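Local coordinates for protein exported gluconolactonase (PDB 3DR2) that probably catalyses the hydrolysis of gluconolactone to gluconate, as a calcium-binding six-bladed beta-propeller of the SMP-30 family, at residues A[135-140]-A[191-196]; A[143-148]-A[171-176]. All blocks are in the same frame, centred on the assembly; numbering follows the deposited sequence.

Contact 1 of 2, residues A[135-140]-A[191-196]; sequences DLIVAR and NGLAFS. With CA (calcium ion), chain D.
Ile137 and Leu193 reach toward each other tip to tip, with Ile137 CG1 3.9 Å from Leu193 CD1. The isoleucine sets CG1 between its backbone N and carbonyl carbon (chi1 61°), which carries CD1 on over Ala194 to lie 3.6 Å from Phe195 CD1, while CG2 settles 3.5 Å from Leu193 O. Ala139 CB touches the same phenylalanine ring. Toward the calcium end the chemistry turns polar. One water donates to Asp135 OD1 (2.8 Å) and accepts from Leu193 N (3.1 Å). A second donates to Asp135 OD1 at 2.6 Å and is itself a calcium ligand, beside Asn191 OD1, which holds the metal directly at 2.4 Å; Glu48, Asn134 and Asp242 complete the protein ligands. Asn281 also donates to Asp135 OD1, and Leu136 N meets OD2 on its anti side, 28° out of plane, which gives both carboxylate oxygens a partner. Thr207 holds the Asn191 amide nitrogen. The two strands, innermost in neighbouring propeller blades, run 15° from parallel. They are joined by hydrocarbon, by a water bridging Asp135 and Leu193, and through the calcium-bound water, which Asp135, as a second-shell acceptor, would be expected to orient.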
loop_
_atom_site.group_PDB
_atom_site.type_symbol
_atom_site.label_atom_id
_atom_site.label_comp_id
_atom_site.label_asym_id
_atom_site.label_seq_id
_atom_site.Cartn_x
_atom_site.Cartn_y
_atom_site.Cartn_z
ATOM N N ASP A 135 8.531 -0.268 16.782
ATOM C CA ASP A 135 8.098 -1.518 17.409
ATOM C C ASP A 135 7.953 -1.287 18.914
ATOM O O ASP A 135 8.548 -0.353 19.468
ATOM C CB ASP A 135 9.121 -2.627 17.111
ATOM C CG ASP A 135 8.510 -4.023 17.146
ATOM O OD1 ASP A 135 9.175 -4.973 16.670
ATOM O OD2 ASP A 135 7.375 -4.174 17.646
ATOM N N LEU A 136 7.154 -2.121 19.575
ATOM C CA LEU A 136 6.946 -1.962 21.014
ATOM C C LEU A 136 6.672 -3.278 21.716
ATOM O O LEU A 136 6.328 -4.278 21.081
ATOM C CB LEU A 136 5.779 -0.999 21.281
ATOM C CG LEU A 136 4.338 -1.511 21.138
ATOM C CD1 LEU A 136 3.377 -0.358 21.403
ATOM C CD2 LEU A 136 4.104 -2.088 19.743
ATOM N N ILE A 137 6.851 -3.268 23.035
ATOM C CA ILE A 137 6.606 -4.433 23.873
ATOM C C ILE A 137 6.046 -3.925 25.190
ATOM O O ILE A 137 6.141 -2.736 25.500
ATOM C CB ILE A 137 7.902 -5.240 24.158
ATOM C CG1 ILE A 137 8.919 -4.366 24.900
ATOM C CG2 ILE A 137 8.475 -5.769 22.852
ATOM C CD1 ILE A 137 10.205 -5.092 25.292
ATOM N N VAL A 138 5.442 -4.821 25.957
ATOM C CA VAL A 138 4.885 -4.458 27.251
ATOM C C VAL A 138 5.588 -5.293 28.314
ATOM O O VAL A 138 5.589 -6.521 28.240
ATOM C CB VAL A 138 3.376 -4.746 27.307
ATOM C CG1 VAL A 138 2.815 -4.291 28.644
ATOM C CG2 VAL A 138 2.671 -4.037 26.159
ATOM N N ALA A 139 6.197 -4.624 29.290
ATOM C CA ALA A 139 6.907 -5.316 30.361
ATOM C C ALA A 139 5.925 -5.885 31.377
ATOM O O ALA A 139 4.744 -5.534 31.382
ATOM C CB ALA A 139 7.884 -4.363 31.047
ATOM N N ARG A 140 6.414 -6.771 32.237
ATOM C CA ARG A 140 5.562 -7.379 33.248
ATOM C C ARG A 140 4.905 -6.360 34.176
ATOM O O ARG A 140 3.843 -6.629 34.733
ATOM C CB ARG A 140 6.356 -8.396 34.071
ATOM C CG ARG A 140 6.480 -9.757 33.410
ATOM C CD ARG A 140 6.944 -10.810 34.409
ATOM N NE ARG A 140 8.377 -10.728 34.668
ATOM C CZ ARG A 140 9.298 -11.322 33.919
ATOM N NH1 ARG A 140 8.932 -12.044 32.866
ATOM N NH2 ARG A 140 10.583 -11.196 34.219
ATOM N N ASN A 191 15.295 -0.567 16.134
ATOM C CA ASN A 191 14.172 -1.165 15.432
ATOM C C ASN A 191 13.360 -2.127 16.292
ATOM O O ASN A 191 12.372 -1.732 16.913
ATOM C CB ASN A 191 14.699 -1.876 14.184
ATOM C CG ASN A 191 13.651 -2.007 13.110
ATOM O OD1 ASN A 191 12.481 -2.199 13.413
ATOM N ND2 ASN A 191 14.061 -1.914 11.848
ATOM N N GLY A 192 13.765 -3.391 16.325
ATOM C CA GLY A 192 13.043 -4.351 17.136
ATOM C C GLY A 192 13.543 -4.343 18.565
ATOM O O GLY A 192 14.596 -3.780 18.857
ATOM N N LEU A 193 12.783 -4.952 19.465
ATOM C CA LEU A 193 13.194 -5.031 20.859
ATOM C C LEU A 193 12.433 -6.146 21.546
ATOM O O LEU A 193 11.349 -6.531 21.098
ATOM C CB LEU A 193 12.943 -3.708 21.595
ATOM C CG LEU A 193 11.507 -3.351 22.000
ATOM C CD1 LEU A 193 11.528 -2.173 22.973
ATOM C CD2 LEU A 193 10.685 -3.020 20.769
ATOM N N ALA A 194 13.015 -6.659 22.625
ATOM C CA ALA A 194 12.420 -7.738 23.402
ATOM C C ALA A 194 13.228 -7.975 24.675
ATOM O O ALA A 194 14.446 -7.793 24.692
ATOM C CB ALA A 194 12.387 -9.022 22.572
ATOM N N PHE A 195 12.540 -8.380 25.738
ATOM C CA PHE A 195 13.186 -8.675 27.017
ATOM C C PHE A 195 13.523 -10.149 27.130
ATOM O O PHE A 195 12.894 -10.991 26.488
ATOM C CB PHE A 195 12.259 -8.342 28.191
ATOM C CG PHE A 195 12.408 -6.953 28.714
ATOM C CD1 PHE A 195 11.373 -6.035 28.583
ATOM C CD2 PHE A 195 13.575 -6.565 29.364
ATOM C CE1 PHE A 195 11.498 -4.753 29.093
ATOM C CE2 PHE A 195 13.709 -5.283 29.877
ATOM C CZ PHE A 195 12.668 -4.375 29.741
ATOM N N SER A 196 14.518 -10.461 27.953
ATOM C CA SER A 196 14.879 -11.847 28.205
ATOM C C SER A 196 13.777 -12.303 29.158
ATOM O O SER A 196 13.055 -11.469 29.718
ATOM C CB SER A 196 16.228 -11.926 28.912
ATOM O OG SER A 196 16.196 -11.175 30.113
HETATM CA CA CA D . 10.357 -3.023 12.736
HETATM O O HOH W 1 10.907 -6.778 17.879
HETATM O O HOH W 2 10.816 -4.324 14.695
HETATM O O HOH W 3 9.976 -1.663 10.621
HETATM O O HOH W 4 8.154 -2.913 13.703
HETATM O O HOH W 5 9.625 -5.343 12.436
#

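Contact 2 of 2, residues A[143-148]-A[171-176]; sequences AIWFTD and VYRLPP
Ile144 with Leu174 and Phe146 with Tyr172 form the hydrogen-bonded pairs of an antiparallel ladder, the two middle strands of a four-stranded propeller blade. Each pair exchanges two backbone bonds; Leu174 N to Ile144 O is the shortest at 2.7 Å, and Tyr172 N to Phe146 O measures 2.9 Å. Two waters tie side chains across the ladder. One accepts from both Trp145 NE1 (3.0 Å) and Arg173 NE (2.8 Å), lying in the plane of the indole and of the guanidinium alike; as those planes stand 75° apart, it sits at the corner where the two edges meet. The guanidinium tips go further out, NH1 to a salt bridge with Asp141 and NH2 to Gln182. The other water joins Asp148 OD1 to Tyr172 OH, while the Asp148 carboxylate also takes the backbone N-H groups of Asn131 and Ser132.

On the face shared by Trp145 and Arg173, a non-hydrogen-bonded pair, Arg173 sets CG anti to its backbone nitrogen (chi1 173°) and stays extended as far as NE, crossing the indole. Its CB makes a CH-pi contact 4.0 Å from the centre of the Trp145 six-membered ring, and Val171 CG1 abuts the ring's edge. Ala143 CB covers one face of the guanidinium. On the other face of the sheet, Phe146 and Tyr172 have nearly parallel rings, planes 25° apart, but slid so far that they barely overlap: Phe146 CE1 meets Tyr172 CD1 at 3.7 Å, and it is Tyr172 CB that lies over the phenyl face. Asp148 CB presses on the tyrosine's edge at CE1. The tightest side-chain touch comes where the arginine leaves the indole, with Arg173 CD 3.3 Å from Trp145 CZ2.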
loop_
_atom_site.group_PDB
_atom_site.type_symbol
_atom_site.label_atom_id
_atom_site.label_comp_id
_atom_site.label_asym_id
_atom_site.label_seq_id
_atom_site.Cartn_x
_atom_site.Cartn_y
_atom_site.Cartn_z
ATOM N N ALA A 143 4.601 -1.351 31.843
ATOM C CA ALA A 143 5.251 -0.277 31.104
ATOM C C ALA A 143 5.377 -0.665 29.634
ATOM O O ALA A 143 5.636 -1.821 29.317
ATOM C CB ALA A 143 6.633 -0.003 31.685
ATOM N N ILE A 144 5.179 0.302 28.743
ATOM C CA ILE A 144 5.303 0.052 27.311
ATOM C C ILE A 144 6.668 0.572 26.866
ATOM O O ILE A 144 6.982 1.746 27.065
ATOM C CB ILE A 144 4.209 0.796 26.507
ATOM C CG1 ILE A 144 2.834 0.244 26.868
ATOM C CG2 ILE A 144 4.460 0.655 25.003
ATOM C CD1 ILE A 144 1.697 1.050 26.305
ATOM N N TRP A 145 7.477 -0.309 26.283
ATOM C CA TRP A 145 8.803 0.060 25.793
ATOM C C TRP A 145 8.747 0.090 24.274
ATOM O O TRP A 145 8.147 -0.788 23.662
ATOM C CB TRP A 145 9.848 -0.976 26.211
ATOM C CG TRP A 145 10.147 -1.028 27.675
ATOM C CD1 TRP A 145 9.309 -1.426 28.678
ATOM C CD2 TRP A 145 11.393 -0.705 28.297
ATOM N NE1 TRP A 145 9.963 -1.373 29.892
ATOM C CE2 TRP A 145 11.242 -0.931 29.683
ATOM C CE3 TRP A 145 12.625 -0.244 27.815
ATOM C CZ2 TRP A 145 12.282 -0.713 30.593
ATOM C CZ3 TRP A 145 13.659 -0.027 28.721
ATOM C CH2 TRP A 145 13.477 -0.263 30.095
ATOM N N PHE A 146 9.377 1.081 23.659
ATOM C CA PHE A 146 9.347 1.148 22.202
ATOM C C PHE A 146 10.566 1.825 21.598
ATOM O O PHE A 146 11.309 2.521 22.285
ATOM C CB PHE A 146 8.062 1.850 21.747
ATOM C CG PHE A 146 7.988 3.315 22.113
ATOM C CD1 PHE A 146 8.445 4.289 21.230
ATOM C CD2 PHE A 146 7.407 3.720 23.312
ATOM C CE1 PHE A 146 8.320 5.647 21.527
ATOM C CE2 PHE A 146 7.275 5.074 23.624
ATOM C CZ PHE A 146 7.731 6.042 22.726
ATOM N N THR A 147 10.773 1.588 20.304
ATOM C CA THR A 147 11.890 2.163 19.567
ATOM C C THR A 147 11.382 3.325 18.719
ATOM O O THR A 147 10.258 3.295 18.206
ATOM C CB THR A 147 12.528 1.126 18.636
ATOM O OG1 THR A 147 11.519 0.577 17.771
ATOM C CG2 THR A 147 13.165 0.012 19.446
ATOM N N ASP A 148 12.219 4.344 18.556
ATOM C CA ASP A 148 11.816 5.512 17.795
ATOM C C ASP A 148 12.753 5.936 16.658
ATOM O O ASP A 148 13.320 7.024 16.684
ATOM C CB ASP A 148 11.611 6.694 18.752
ATOM C CG ASP A 148 10.869 7.842 18.107
ATOM O OD1 ASP A 148 11.184 9.013 18.409
ATOM O OD2 ASP A 148 9.960 7.579 17.296
ATOM N N VAL A 171 15.123 4.527 22.672
ATOM C CA VAL A 171 14.314 3.418 23.146
ATOM C C VAL A 171 13.685 4.102 24.351
ATOM O O VAL A 171 14.400 4.664 25.181
ATOM C CB VAL A 171 15.161 2.224 23.642
ATOM C CG1 VAL A 171 14.264 1.223 24.359
ATOM C CG2 VAL A 171 15.852 1.544 22.470
ATOM N N TYR A 172 12.362 4.089 24.432
ATOM C CA TYR A 172 11.673 4.736 25.542
ATOM C C TYR A 172 10.875 3.765 26.392
ATOM O O TYR A 172 10.532 2.667 25.953
ATOM C CB TYR A 172 10.691 5.797 25.037
ATOM C CG TYR A 172 11.296 6.950 24.278
ATOM C CD1 TYR A 172 11.499 6.877 22.904
ATOM C CD2 TYR A 172 11.622 8.139 24.930
ATOM C CE1 TYR A 172 12.002 7.959 22.194
ATOM C CE2 TYR A 172 12.125 9.222 24.237
ATOM C CZ TYR A 172 12.314 9.130 22.868
ATOM O OH TYR A 172 12.819 10.204 22.182
ATOM N N ARG A 173 10.577 4.196 27.615
ATOM C CA ARG A 173 9.770 3.415 28.542
ATOM C C ARG A 173 8.611 4.290 28.999
ATOM O O ARG A 173 8.822 5.383 29.531
ATOM C CB ARG A 173 10.578 2.974 29.766
ATOM C CG ARG A 173 9.721 2.294 30.831
ATOM C CD ARG A 173 10.557 1.767 31.987
ATOM N NE ARG A 173 9.736 1.094 32.993
ATOM C CZ ARG A 173 9.072 1.717 33.963
ATOM N NH1 ARG A 173 8.349 1.022 34.831
ATOM N NH2 ARG A 173 9.142 3.034 34.078
ATOM N N LEU A 174 7.388 3.813 28.785
ATOM C CA LEU A 174 6.203 4.559 29.185
ATOM C C LEU A 174 5.627 3.864 30.413
ATOM O O LEU A 174 5.084 2.766 30.318
ATOM C CB LEU A 174 5.163 4.573 28.054
ATOM C CG LEU A 174 4.108 5.688 28.069
ATOM C CD1 LEU A 174 3.038 5.377 27.032
ATOM C CD2 LEU A 174 3.477 5.817 29.434
ATOM N N PRO A 175 5.747 4.499 31.589
ATOM C CA PRO A 175 5.243 3.950 32.850
ATOM C C PRO A 175 3.733 3.745 32.839
ATOM O O PRO A 175 2.998 4.513 32.213
ATOM C CB PRO A 175 5.659 5.001 33.880
ATOM C CG PRO A 175 6.865 5.632 33.268
ATOM C CD PRO A 175 6.441 5.774 31.820
ATOM N N PRO A 176 3.251 2.707 33.540
ATOM C CA PRO A 176 1.820 2.394 33.621
ATOM C C PRO A 176 1.106 3.343 34.584
ATOM O O PRO A 176 0.007 3.816 34.304
ATOM C CB PRO A 176 1.819 0.957 34.111
ATOM C CG PRO A 176 2.998 0.940 35.036
ATOM C CD PRO A 176 4.049 1.698 34.260
HETATM O O HOH W 6 9.299 -1.650 32.772
HETATM O O HOH W 7 13.611 9.324 19.686
#

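How the contacts relate
The two contacts meet in one blade, which contact 1 ties to the next: strand 136-138 of contact 1 is the sheet neighbour of strand 144-147 in contact 2, and contact 2 is nested within the chain span that contact 1 closes. Both are largely buried, but contact 1 lies nearer the centre of the chain, at the calcium site, and joins separate blades, whereas contact 2 sits farther out and builds a blade through its backbone ladder, with Arg173 partly exposed and Pro176 exposed at its end. Thr147 couples them: its OG1 is hydrogen-bonded to Asn191 O and to Asp135 N. Trp145 is the apolar link, packing on Ile137, Ala139 and Leu193 and meeting Phe195 edge-to-face.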